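Long-range contact in YfdX protein (Salmonella enterica I, PDB 6A02), which is of uncertain molecular function but is linked to the response of the bacterium to antibiotic stress and to its virulence: residues T139-M150 / A158-Q166. Numbering follows the deposited sequence.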
loop_
_atom_site.group_PDB
_atom_site.type_symbol
_atom_site.label_atom_id
_atom_site.label_comp_id
_atom_site.label_asym_id
_atom_site.label_seq_id
_atom_site.Cartn_x
_atom_site.Cartn_y
_atom_site.Cartn_z
ATOM N N THR A 139 -7.952 -16.962 -9.499
ATOM C CA THR A 139 -8.148 -15.751 -10.291
ATOM C C THR A 139 -8.930 -16.040 -11.563
ATOM O O THR A 139 -9.833 -15.277 -11.924
ATOM C CB THR A 139 -6.808 -15.085 -10.610
ATOM O OG1 THR A 139 -6.097 -14.860 -9.388
ATOM C CG2 THR A 139 -7.010 -13.732 -11.300
ATOM N N ARG A 140 -8.601 -17.136 -12.256
ATOM C CA ARG A 140 -9.372 -17.526 -13.434
ATOM C C ARG A 140 -10.854 -17.637 -13.105
ATOM O O ARG A 140 -11.708 -17.130 -13.842
ATOM C CB ARG A 140 -8.868 -18.862 -13.980
ATOM C CG ARG A 140 -7.591 -18.763 -14.766
ATOM C CD ARG A 140 -7.036 -20.152 -15.016
ATOM N NE ARG A 140 -5.912 -20.135 -15.944
ATOM C CZ ARG A 140 -5.130 -21.182 -16.174
ATOM N NH1 ARG A 140 -5.354 -22.322 -15.529
ATOM N NH2 ARG A 140 -4.130 -21.093 -17.046
ATOM N N LYS A 141 -11.171 -18.293 -11.984
ATOM C CA LYS A 141 -12.569 -18.477 -11.601
ATOM C C LYS A 141 -13.249 -17.145 -11.315
ATOM O O LYS A 141 -14.400 -16.938 -11.707
ATOM C CB LYS A 141 -12.681 -19.419 -10.402
ATOM C CG LYS A 141 -14.123 -19.731 -9.999
ATOM C CD LYS A 141 -14.171 -20.787 -8.903
ATOM C CE LYS A 141 -15.593 -21.035 -8.420
ATOM N NZ LYS A 141 -15.604 -21.883 -7.192
ATOM N N ASP A 142 -12.562 -16.229 -10.626
ATOM C CA ASP A 142 -13.126 -14.898 -10.401
ATOM C C ASP A 142 -13.498 -14.228 -11.721
ATOM O O ASP A 142 -14.573 -13.631 -11.848
ATOM C CB ASP A 142 -12.130 -14.008 -9.653
ATOM C CG ASP A 142 -11.904 -14.413 -8.204
ATOM O OD1 ASP A 142 -12.714 -15.176 -7.632
ATOM O OD2 ASP A 142 -10.895 -13.922 -7.635
ATOM N N VAL A 143 -12.609 -14.291 -12.716
ATOM C CA VAL A 143 -12.858 -13.591 -13.974
ATOM C C VAL A 143 -14.016 -14.224 -14.727
ATOM O O VAL A 143 -14.930 -13.529 -15.186
ATOM C CB VAL A 143 -11.584 -13.539 -14.832
ATOM C CG1 VAL A 143 -11.885 -12.902 -16.192
ATOM C CG2 VAL A 143 -10.529 -12.746 -14.109
ATOM N N THR A 144 -13.986 -15.549 -14.877
ATOM C CA THR A 144 -15.042 -16.218 -15.629
ATOM C C THR A 144 -16.387 -16.034 -14.948
ATOM O O THR A 144 -17.400 -15.781 -15.614
ATOM C CB THR A 144 -14.710 -17.696 -15.787
ATOM O OG1 THR A 144 -13.514 -17.826 -16.563
ATOM C CG2 THR A 144 -15.847 -18.411 -16.504
ATOM N N THR A 145 -16.414 -16.138 -13.618
ATOM C CA THR A 145 -17.668 -15.956 -12.899
ATOM C C THR A 145 -18.141 -14.510 -12.978
ATOM O O THR A 145 -19.338 -14.254 -13.137
ATOM C CB THR A 145 -17.532 -16.433 -11.449
ATOM O OG1 THR A 145 -17.036 -17.777 -11.432
ATOM C CG2 THR A 145 -18.889 -16.408 -10.766
ATOM N N ALA A 146 -17.218 -13.545 -12.907
ATOM C CA ALA A 146 -17.625 -12.148 -13.044
ATOM C C ALA A 146 -18.250 -11.882 -14.410
ATOM O O ALA A 146 -19.246 -11.155 -14.509
ATOM C CB ALA A 146 -16.435 -11.213 -12.806
ATOM N N LEU A 147 -17.668 -12.448 -15.476
ATOM C CA LEU A 147 -18.261 -12.291 -16.803
ATOM C C LEU A 147 -19.662 -12.885 -16.846
ATOM O O LEU A 147 -20.589 -12.276 -17.399
ATOM C CB LEU A 147 -17.369 -12.938 -17.861
ATOM C CG LEU A 147 -16.209 -12.098 -18.368
ATOM C CD1 LEU A 147 -15.259 -12.975 -19.163
ATOM C CD2 LEU A 147 -16.729 -10.935 -19.206
ATOM N N SER A 148 -19.842 -14.066 -16.245
ATOM C CA SER A 148 -21.169 -14.673 -16.196
ATOM C C SER A 148 -22.158 -13.777 -15.463
ATOM O O SER A 148 -23.306 -13.614 -15.896
ATOM C CB SER A 148 -21.080 -16.038 -15.519
ATOM O OG SER A 148 -20.292 -16.939 -16.282
ATOM N N LEU A 149 -21.736 -13.191 -14.341
ATOM C CA LEU A 149 -22.602 -12.264 -13.624
ATOM C C LEU A 149 -22.917 -11.039 -14.471
ATOM O O LEU A 149 -24.051 -10.539 -14.455
ATOM C CB LEU A 149 -21.944 -11.853 -12.301
ATOM C CG LEU A 149 -21.850 -12.977 -11.269
ATOM C CD1 LEU A 149 -20.870 -12.617 -10.156
ATOM C CD2 LEU A 149 -23.227 -13.284 -10.680
ATOM N N MET A 150 -21.929 -10.535 -15.220
ATOM C CA MET A 150 -22.193 -9.418 -16.122
ATOM C C MET A 150 -23.216 -9.803 -17.188
ATOM O O MET A 150 -24.129 -9.022 -17.486
ATOM C CB MET A 150 -20.896 -8.920 -16.756
ATOM C CG MET A 150 -19.936 -8.260 -15.754
ATOM S SD MET A 150 -18.455 -7.663 -16.601
ATOM C CE MET A 150 -17.257 -7.694 -15.250
ATOM N N ALA A 158 -20.542 -8.755 -9.879
ATOM C CA ALA A 158 -19.327 -8.942 -10.667
ATOM C C ALA A 158 -18.183 -8.089 -10.126
ATOM O O ALA A 158 -17.040 -8.559 -10.033
ATOM C CB ALA A 158 -19.591 -8.596 -12.135
ATOM N N GLY A 159 -18.477 -6.836 -9.767
ATOM C CA GLY A 159 -17.450 -5.966 -9.221
ATOM C C GLY A 159 -16.835 -6.520 -7.954
ATOM O O GLY A 159 -15.623 -6.397 -7.736
ATOM N N LEU A 160 -17.653 -7.145 -7.107
ATOM C CA LEU A 160 -17.131 -7.774 -5.896
ATOM C C LEU A 160 -16.126 -8.869 -6.223
ATOM O O LEU A 160 -15.096 -9.001 -5.545
ATOM C CB LEU A 160 -18.280 -8.356 -5.084
ATOM C CG LEU A 160 -19.279 -7.404 -4.451
ATOM C CD1 LEU A 160 -20.388 -8.230 -3.802
ATOM C CD2 LEU A 160 -18.618 -6.498 -3.418
ATOM N N LEU A 161 -16.403 -9.677 -7.250
ATOM C CA LEU A 161 -15.473 -10.743 -7.619
ATOM C C LEU A 161 -14.199 -10.186 -8.239
ATOM O O LEU A 161 -13.105 -10.719 -8.010
ATOM C CB LEU A 161 -16.138 -11.700 -8.599
ATOM C CG LEU A 161 -16.923 -12.845 -8.002
ATOM C CD1 LEU A 161 -17.452 -13.677 -9.132
ATOM C CD2 LEU A 161 -16.028 -13.680 -7.105
ATOM N N LEU A 162 -14.315 -9.135 -9.051
ATOM C CA LEU A 162 -13.116 -8.494 -9.585
ATOM C C LEU A 162 -12.253 -7.921 -8.464
ATOM O O LEU A 162 -11.020 -8.040 -8.493
ATOM C CB LEU A 162 -13.505 -7.413 -10.592
ATOM C CG LEU A 162 -14.252 -7.923 -11.829
ATOM C CD1 LEU A 162 -14.670 -6.731 -12.658
ATOM C CD2 LEU A 162 -13.384 -8.864 -12.645
ATOM N N LYS A 163 -12.886 -7.317 -7.451
ATOM C CA LYS A 163 -12.130 -6.796 -6.314
ATOM C C LYS A 163 -11.468 -7.927 -5.542
ATOM O O LYS A 163 -10.302 -7.811 -5.136
ATOM C CB LYS A 163 -13.056 -5.984 -5.402
ATOM C CG LYS A 163 -12.330 -5.304 -4.223
ATOM C CD LYS A 163 -11.234 -4.368 -4.744
ATOM C CE LYS A 163 -10.563 -3.561 -3.628
ATOM N NZ LYS A 163 -9.608 -2.554 -4.194
ATOM N N SER A 164 -12.192 -9.032 -5.342
ATOM C CA SER A 164 -11.619 -10.196 -4.679
ATOM C C SER A 164 -10.388 -10.706 -5.417
ATOM O O SER A 164 -9.380 -11.051 -4.786
ATOM C CB SER A 164 -12.656 -11.300 -4.571
ATOM O OG SER A 164 -12.094 -12.413 -3.904
ATOM N N ALA A 165 -10.439 -10.742 -6.754
ATOM C CA ALA A 165 -9.250 -11.138 -7.505
ATOM C C ALA A 165 -8.073 -10.215 -7.207
ATOM O O ALA A 165 -6.941 -10.680 -7.006
ATOM C CB ALA A 165 -9.552 -11.173 -9.005
ATOM N N GLN A 166 -8.314 -8.906 -7.169
ATOM C CA GLN A 166 -7.241 -7.963 -6.865
ATOM C C GLN A 166 -6.725 -8.148 -5.446
ATOM O O GLN A 166 -5.519 -8.031 -5.192
ATOM C CB GLN A 166 -7.745 -6.536 -7.037
ATOM C CG GLN A 166 -8.024 -6.165 -8.471
ATOM C CD GLN A 166 -8.445 -4.724 -8.608
ATOM O OE1 GLN A 166 -7.763 -3.926 -9.250
ATOM N NE2 GLN A 166 -9.570 -4.375 -7.984
HETATM O O HOH W 1 -6.479 -13.440 -7.063
HETATM O O HOH W 2 -10.562 -14.248 -5.192
#
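Leu-161 drops as a knob into the hole formed by Asp-142, Thr-145, Ala-146 and Leu-149, locking together the two arms of an antiparallel helical hairpin. Segments 139-150 and 158-166, on helices 136-151 and 155-167, run antiparallel at 167°, their axes approaching to 8.5 Å, and small residues allow this: where Ala-146 faces Ala-158 the CA atoms are 4.3 Å apart.

Apolar packing extends from the knob toward the turn. Leu-161 CD1 presses tightly on Thr-145 CG2 at 3.5 Å and also meets Leu-149 CD1, the two leucine side chains crossing at about a right angle. Thr-145 keeps its methyl at this spot because CG2 lies anti to the backbone N, while OG1 turns back to donate a hydrogen bond to Lys-141 O, from the face of its carbonyl plane opposite to the one Thr-145 N uses. Toward the turn, Met-150 lays CG on Ala-158 CB and extends so that CE meets Leu-162 CD1 tip to tip at 3.8 Å. Helix 19-36 adds Ser-31 against both Met-150 and Leu-162, and Tyr-91 of the second subunit packs on Thr-145 and Leu-149.

Polar links between the helices run through water at the end far from the turn. One water donates to both Thr-139 OG1, itself bonded to Pro-135 O, and Ala-165 O. The other joins Ser-164 OG to the buried carboxylate of Asp-142, donating to OD2 at 2.5 Å.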